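Acetyl-CoA acetyltransferase A (PDB 6BJA) probably catalyses the thiolytic cleavage or Claisen condensation of acyl-CoA thioesters as a thiolase, and binds coenzyme A. Local coordinates at residues Leu14-Thr19 and Ile364-Val369; Gly378-Cys383 and Ser390-Lys395. All coordinates share one frame; numbering follows the deposited sequence.

Interaction 1. Residues Leu14-Thr19 and Ile364-Val369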
loop_
_atom_site.group_PDB
_atom_site.type_symbol
_atom_site.label_atom_id
_atom_site.label_comp_id
_atom_site.label_asym_id
_atom_site.label_seq_id
_atom_site.Cartn_x
_atom_site.Cartn_y
_atom_site.Cartn_z
ATOM N N LEU A 14 -34.409 -8.542 -28.330
ATOM C CA LEU A 14 -34.165 -9.725 -29.164
ATOM C C LEU A 14 -33.593 -10.872 -28.360
ATOM O O LEU A 14 -33.834 -12.037 -28.687
ATOM C CB LEU A 14 -33.216 -9.400 -30.298
ATOM C CG LEU A 14 -33.664 -8.312 -31.272
ATOM C CD1 LEU A 14 -32.682 -8.224 -32.430
ATOM C CD2 LEU A 14 -35.079 -8.574 -31.784
ATOM N N SER A 15 -32.841 -10.546 -27.312
ATOM C CA SER A 15 -32.180 -11.534 -26.488
ATOM C C SER A 15 -31.914 -10.951 -25.119
ATOM O O SER A 15 -31.828 -9.728 -24.970
ATOM C CB SER A 15 -30.872 -12.002 -27.121
ATOM O OG SER A 15 -29.964 -10.924 -27.260
ATOM N N ALA A 16 -31.760 -11.849 -24.150
ATOM C CA ALA A 16 -31.624 -11.478 -22.732
ATOM C C ALA A 16 -30.971 -12.655 -22.009
ATOM O O ALA A 16 -31.572 -13.720 -21.878
ATOM C CB ALA A 16 -32.964 -11.157 -22.140
ATOM N N VAL A 17 -29.698 -12.489 -21.651
ATOM C CA VAL A 17 -28.915 -13.567 -21.069
ATOM C C VAL A 17 -28.104 -13.069 -19.879
ATOM O O VAL A 17 -27.866 -11.858 -19.737
ATOM C CB VAL A 17 -27.953 -14.219 -22.091
ATOM C CG1 VAL A 17 -28.730 -14.820 -23.254
ATOM C CG2 VAL A 17 -26.942 -13.232 -22.598
ATOM N N ARG A 18 -27.697 -14.003 -19.019
ATOM C CA ARG A 18 -26.857 -13.643 -17.886
ATOM C C ARG A 18 -25.890 -14.760 -17.530
ATOM O O ARG A 18 -26.148 -15.904 -17.810
ATOM C CB ARG A 18 -27.733 -13.318 -16.681
ATOM C CG ARG A 18 -28.480 -14.527 -16.099
ATOM C CD ARG A 18 -29.234 -14.127 -14.864
ATOM N NE ARG A 18 -29.882 -15.204 -14.112
ATOM C CZ ARG A 18 -29.314 -15.914 -13.145
ATOM N NH1 ARG A 18 -28.038 -15.769 -12.848
ATOM N NH2 ARG A 18 -30.045 -16.786 -12.452
ATOM N N THR A 19 -24.774 -14.421 -16.908
ATOM C CA THR A 19 -23.939 -15.417 -16.275
ATOM C C THR A 19 -24.632 -15.925 -15.027
ATOM O O THR A 19 -25.510 -15.255 -14.470
ATOM C CB THR A 19 -22.564 -14.854 -15.877
ATOM O OG1 THR A 19 -22.750 -13.888 -14.828
ATOM C CG2 THR A 19 -21.840 -14.233 -17.048
ATOM N N ILE A 364 -32.104 -8.333 -13.497
ATOM C CA ILE A 364 -33.519 -8.523 -13.173
ATOM C C ILE A 364 -34.430 -8.379 -14.394
ATOM O O ILE A 364 -35.472 -9.027 -14.471
ATOM C CB ILE A 364 -34.013 -7.583 -12.044
ATOM C CG1 ILE A 364 -33.999 -6.098 -12.438
ATOM C CG2 ILE A 364 -33.189 -7.845 -10.789
ATOM C CD1 ILE A 364 -34.777 -5.169 -11.437
ATOM N N VAL A 365 -34.021 -7.604 -15.390
ATOM C CA VAL A 365 -34.769 -7.568 -16.645
ATOM C C VAL A 365 -34.687 -8.920 -17.361
ATOM O O VAL A 365 -35.689 -9.423 -17.889
ATOM C CB VAL A 365 -34.267 -6.452 -17.572
ATOM C CG1 VAL A 365 -34.906 -6.545 -18.945
ATOM C CG2 VAL A 365 -34.544 -5.078 -16.952
ATOM N N VAL A 366 -33.493 -9.515 -17.398
ATOM C CA VAL A 366 -33.325 -10.844 -17.977
ATOM C C VAL A 366 -34.223 -11.862 -17.271
ATOM O O VAL A 366 -34.958 -12.597 -17.925
ATOM C CB VAL A 366 -31.842 -11.295 -17.922
ATOM C CG1 VAL A 366 -31.715 -12.766 -18.305
ATOM C CG2 VAL A 366 -30.996 -10.420 -18.830
ATOM N N THR A 367 -34.193 -11.902 -15.943
ATOM C CA THR A 367 -35.014 -12.843 -15.198
ATOM C C THR A 367 -36.501 -12.593 -15.425
ATOM O O THR A 367 -37.285 -13.558 -15.611
ATOM C CB THR A 367 -34.652 -12.771 -13.727
ATOM O OG1 THR A 367 -33.285 -13.190 -13.596
ATOM C CG2 THR A 367 -35.537 -13.673 -12.879
ATOM N N LEU A 368 -36.907 -11.329 -15.451
ATOM C CA LEU A 368 -38.303 -11.000 -15.720
ATOM C C LEU A 368 -38.746 -11.499 -17.098
ATOM O O LEU A 368 -39.811 -12.116 -17.229
ATOM C CB LEU A 368 -38.526 -9.486 -15.617
ATOM C CG LEU A 368 -39.944 -9.015 -15.921
ATOM C CD1 LEU A 368 -40.911 -9.513 -14.850
ATOM C CD2 LEU A 368 -39.995 -7.507 -16.039
ATOM N N VAL A 369 -37.954 -11.189 -18.122
ATOM C CA VAL A 369 -38.304 -11.533 -19.487
ATOM C C VAL A 369 -38.568 -13.031 -19.568
ATOM O O VAL A 369 -39.563 -13.469 -20.150
ATOM C CB VAL A 369 -37.185 -11.107 -20.470
ATOM C CG1 VAL A 369 -37.322 -11.831 -21.824
ATOM C CG2 VAL A 369 -37.211 -9.599 -20.659
#

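Interaction 2. Residues Gly378-Cys383 and Ser390-Lys395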
loop_
_atom_site.group_PDB
_atom_site.type_symbol
_atom_site.label_atom_id
_atom_site.label_comp_id
_atom_site.label_asym_id
_atom_site.label_seq_id
_atom_site.Cartn_x
_atom_site.Cartn_y
_atom_site.Cartn_z
ATOM N N GLY A 378 -44.851 -7.273 -17.554
ATOM C CA GLY A 378 -44.004 -7.350 -16.382
ATOM C C GLY A 378 -43.374 -5.990 -16.091
ATOM O O GLY A 378 -43.191 -5.149 -16.979
ATOM N N VAL A 379 -43.049 -5.778 -14.824
ATOM C CA VAL A 379 -42.311 -4.595 -14.395
ATOM C C VAL A 379 -41.071 -4.999 -13.619
ATOM O O VAL A 379 -41.138 -5.825 -12.710
ATOM C CB VAL A 379 -43.172 -3.658 -13.523
ATOM C CG1 VAL A 379 -42.336 -2.465 -12.997
ATOM C CG2 VAL A 379 -44.329 -3.146 -14.319
ATOM N N ALA A 380 -39.929 -4.427 -14.000
ATOM C CA ALA A 380 -38.703 -4.581 -13.241
ATOM C C ALA A 380 -38.335 -3.223 -12.669
ATOM O O ALA A 380 -38.347 -2.225 -13.390
ATOM C CB ALA A 380 -37.581 -5.135 -14.105
ATOM N N ALA A 381 -38.017 -3.207 -11.377
ATOM C CA ALA A 381 -37.678 -1.973 -10.668
ATOM C C ALA A 381 -36.478 -2.166 -9.761
ATOM O O ALA A 381 -36.282 -3.230 -9.187
ATOM C CB ALA A 381 -38.844 -1.498 -9.880
ATOM N N ILE A 382 -35.647 -1.122 -9.661
ATOM C CA ILE A 382 -34.415 -1.209 -8.882
ATOM C C ILE A 382 -34.077 0.153 -8.273
ATOM O O ILE A 382 -34.230 1.169 -8.936
ATOM C CB ILE A 382 -33.251 -1.738 -9.763
ATOM C CG1 ILE A 382 -31.984 -1.975 -8.964
ATOM C CG2 ILE A 382 -33.024 -0.840 -10.977
ATOM C CD1 ILE A 382 -31.022 -2.950 -9.730
ATOM N N CYS A 383 -33.713 0.147 -6.983
ATOM C CA CYS A 383 -33.252 1.344 -6.295
ATOM C C CYS A 383 -31.738 1.433 -6.338
ATOM O O CYS A 383 -31.041 0.449 -6.623
ATOM C CB CYS A 383 -33.728 1.363 -4.836
ATOM S SG CYS A 383 -32.963 0.128 -3.747
ATOM N N SER A 390 -35.166 3.190 -10.825
ATOM C CA SER A 390 -35.542 3.042 -12.221
ATOM C C SER A 390 -36.522 1.891 -12.343
ATOM O O SER A 390 -36.426 0.920 -11.586
ATOM C CB SER A 390 -34.312 2.773 -13.090
ATOM O OG SER A 390 -33.314 3.754 -12.869
ATOM N N ALA A 391 -37.484 2.024 -13.246
ATOM C CA ALA A 391 -38.434 0.936 -13.518
ATOM C C ALA A 391 -38.708 0.854 -15.012
ATOM O O ALA A 391 -38.664 1.868 -15.730
ATOM C CB ALA A 391 -39.720 1.139 -12.748
ATOM N N ILE A 392 -38.974 -0.363 -15.486
ATOM C CA ILE A 392 -39.241 -0.602 -16.894
ATOM C C ILE A 392 -40.454 -1.521 -17.003
ATOM O O ILE A 392 -40.632 -2.440 -16.203
ATOM C CB ILE A 392 -37.981 -1.192 -17.632
ATOM C CG1 ILE A 392 -38.173 -1.231 -19.144
ATOM C CG2 ILE A 392 -37.625 -2.546 -17.105
ATOM C CD1 ILE A 392 -36.836 -1.402 -19.899
ATOM N N LEU A 393 -41.304 -1.212 -17.977
ATOM C CA LEU A 393 -42.475 -2.011 -18.307
ATOM C C LEU A 393 -42.235 -2.778 -19.594
ATOM O O LEU A 393 -41.885 -2.181 -20.624
ATOM C CB LEU A 393 -43.697 -1.098 -18.451
ATOM C CG LEU A 393 -44.990 -1.756 -18.941
ATOM C CD1 LEU A 393 -45.555 -2.672 -17.868
ATOM C CD2 LEU A 393 -45.998 -0.660 -19.328
ATOM N N ILE A 394 -42.409 -4.096 -19.532
ATOM C CA ILE A 394 -42.212 -4.930 -20.705
ATOM C C ILE A 394 -43.376 -5.859 -20.979
ATOM O O ILE A 394 -44.100 -6.265 -20.068
ATOM C CB ILE A 394 -40.926 -5.739 -20.598
ATOM C CG1 ILE A 394 -40.951 -6.720 -19.449
ATOM C CG2 ILE A 394 -39.708 -4.799 -20.468
ATOM C CD1 ILE A 394 -39.860 -7.760 -19.601
ATOM N N LYS A 395 -43.552 -6.169 -22.259
ATOM C CA LYS A 395 -44.557 -7.119 -22.715
ATOM C C LYS A 395 -43.838 -8.288 -23.341
ATOM O O LYS A 395 -43.006 -8.101 -24.227
ATOM C CB LYS A 395 -45.506 -6.493 -23.741
ATOM C CG LYS A 395 -46.590 -7.475 -24.228
ATOM C CD LYS A 395 -47.563 -6.844 -25.227
ATOM C CE LYS A 395 -46.868 -6.445 -26.528
ATOM N NZ LYS A 395 -47.804 -5.916 -27.575
#

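Interaction 1. Residues Leu14-Thr19 and Ile364-Val369
Val366 is the residue of helix 364-369 that reaches furthest into strand 14-18, its two methyls straddling the backbone between Ala16 and Arg18. With CG1 anti to the backbone N (chi1 170°), that methyl lies 3.7 Å from Ala16 O, while CG2 sits over the Ala16-Val17 peptide and lies 3.6 Å from Val17 O. CG2 also packs on the Ala16 methyl, 3.9 Å from Ala16 CB. One residue on, Thr367 OG1 stands 4.0 Å from Arg18 NE, too far for a bond, and obliquely to the guanidinium. Glu203 joins the two, since its OE1 accepts a hydrogen bond from Thr367 OG1 and forms a salt bridge with Arg18 NE; Asp222 pairs with NH1. Val369, a turn after Val366, closes the contact loosely, CG1 lying 4.4 Å from Ala16 CB. The axes of the two short segments approach to 7.5 Å, their N-to-C directions 116° apart. Helix 357-371, from the C-terminal thiolase domain, thus packs on strand 11-23 of the N-terminal one, consistent with the layered alpha/beta thiolase fold, in which helices are sandwiched between sheets; strand 257-267 is the sheet neighbour of 11-23, and strand 319-322 touches Ile364, Thr367 and Leu368.

Interaction 2. Residues Gly378-Cys383 and Ser390-Lys395
Strands 378-383 and 390-395 form the C-terminal beta hairpin of the thiolase fold, paired antiparallel through six backbone hydrogen bonds. Gly378 with Ile394, Ala380 with Ile392 and Ile382 with Ser390 are the hydrogen-bonded pairs, each exchanging two N-H...O bonds; the bond from Ile394 N to Gly378 O is nearly straight, at 175°. Between them lie the non-hydrogen-bonded pairs Val379 with Leu393 and Ala381 with Ala391, where the chains draw together and CA-H groups point at the carbonyls across the gap, as from Ala391 CA to Ala380 O at 3.2 Å.

The side chain of Val379 can be followed outward. Its CB stands 3.9 Å from Ile392 O. From there CG1, anti to the backbone N (chi1 176°), keeps close to that same carbonyl oxygen and only grazes the methyl of Ala391. CG2 turns the other way, 3.8 Å from Leu393 CD1, and the two side chains cross obliquely. Beyond them, Leu306 of helix 298-310 covers both Val379 and Leu393.

The other face carries Ala380, Ile382, Ser390, Ile392 and Ile394. Ile364 and Leu368 of helix 357-371 rest on Ala380, while Met99 of helix 97-110 touches Ile382, Ser390 and Ile392. The Ile382 end of the hairpin adjoins the probable active site: Cys383, predicted to act as a proton acceptor, follows Ile382, whose side chain lies about 5 Å from that of His355, another predicted proton acceptor. On the same face as Ile382, the longer branch of Ile392 leads away from strand 378-383, whereas its CG2 leans toward that strand, 4.0 Å from Ala380 CB.

In the fold
From the N terminus, strand 11-23 comes first, and interaction 1 closes only when the chain returns as helix 357-371, spanning 344 intervening residues and joining the N-terminal and C-terminal thiolase domains. The chain then runs on into strand 377-384, turns, and comes back as strand 388-396, so interaction 2 closes a short local loop. The two are in series, neither nested nor crossed. Helix 357-371 connects them spatially: Val366 faces strand 11-23, Ile364 and Leu368 pack on the hairpin, and Val369 serves both contacts, CG1 toward Ala16 and CG2 3.4 Å from Ile394 CD1. The helix is thus held between the first strand and the last two.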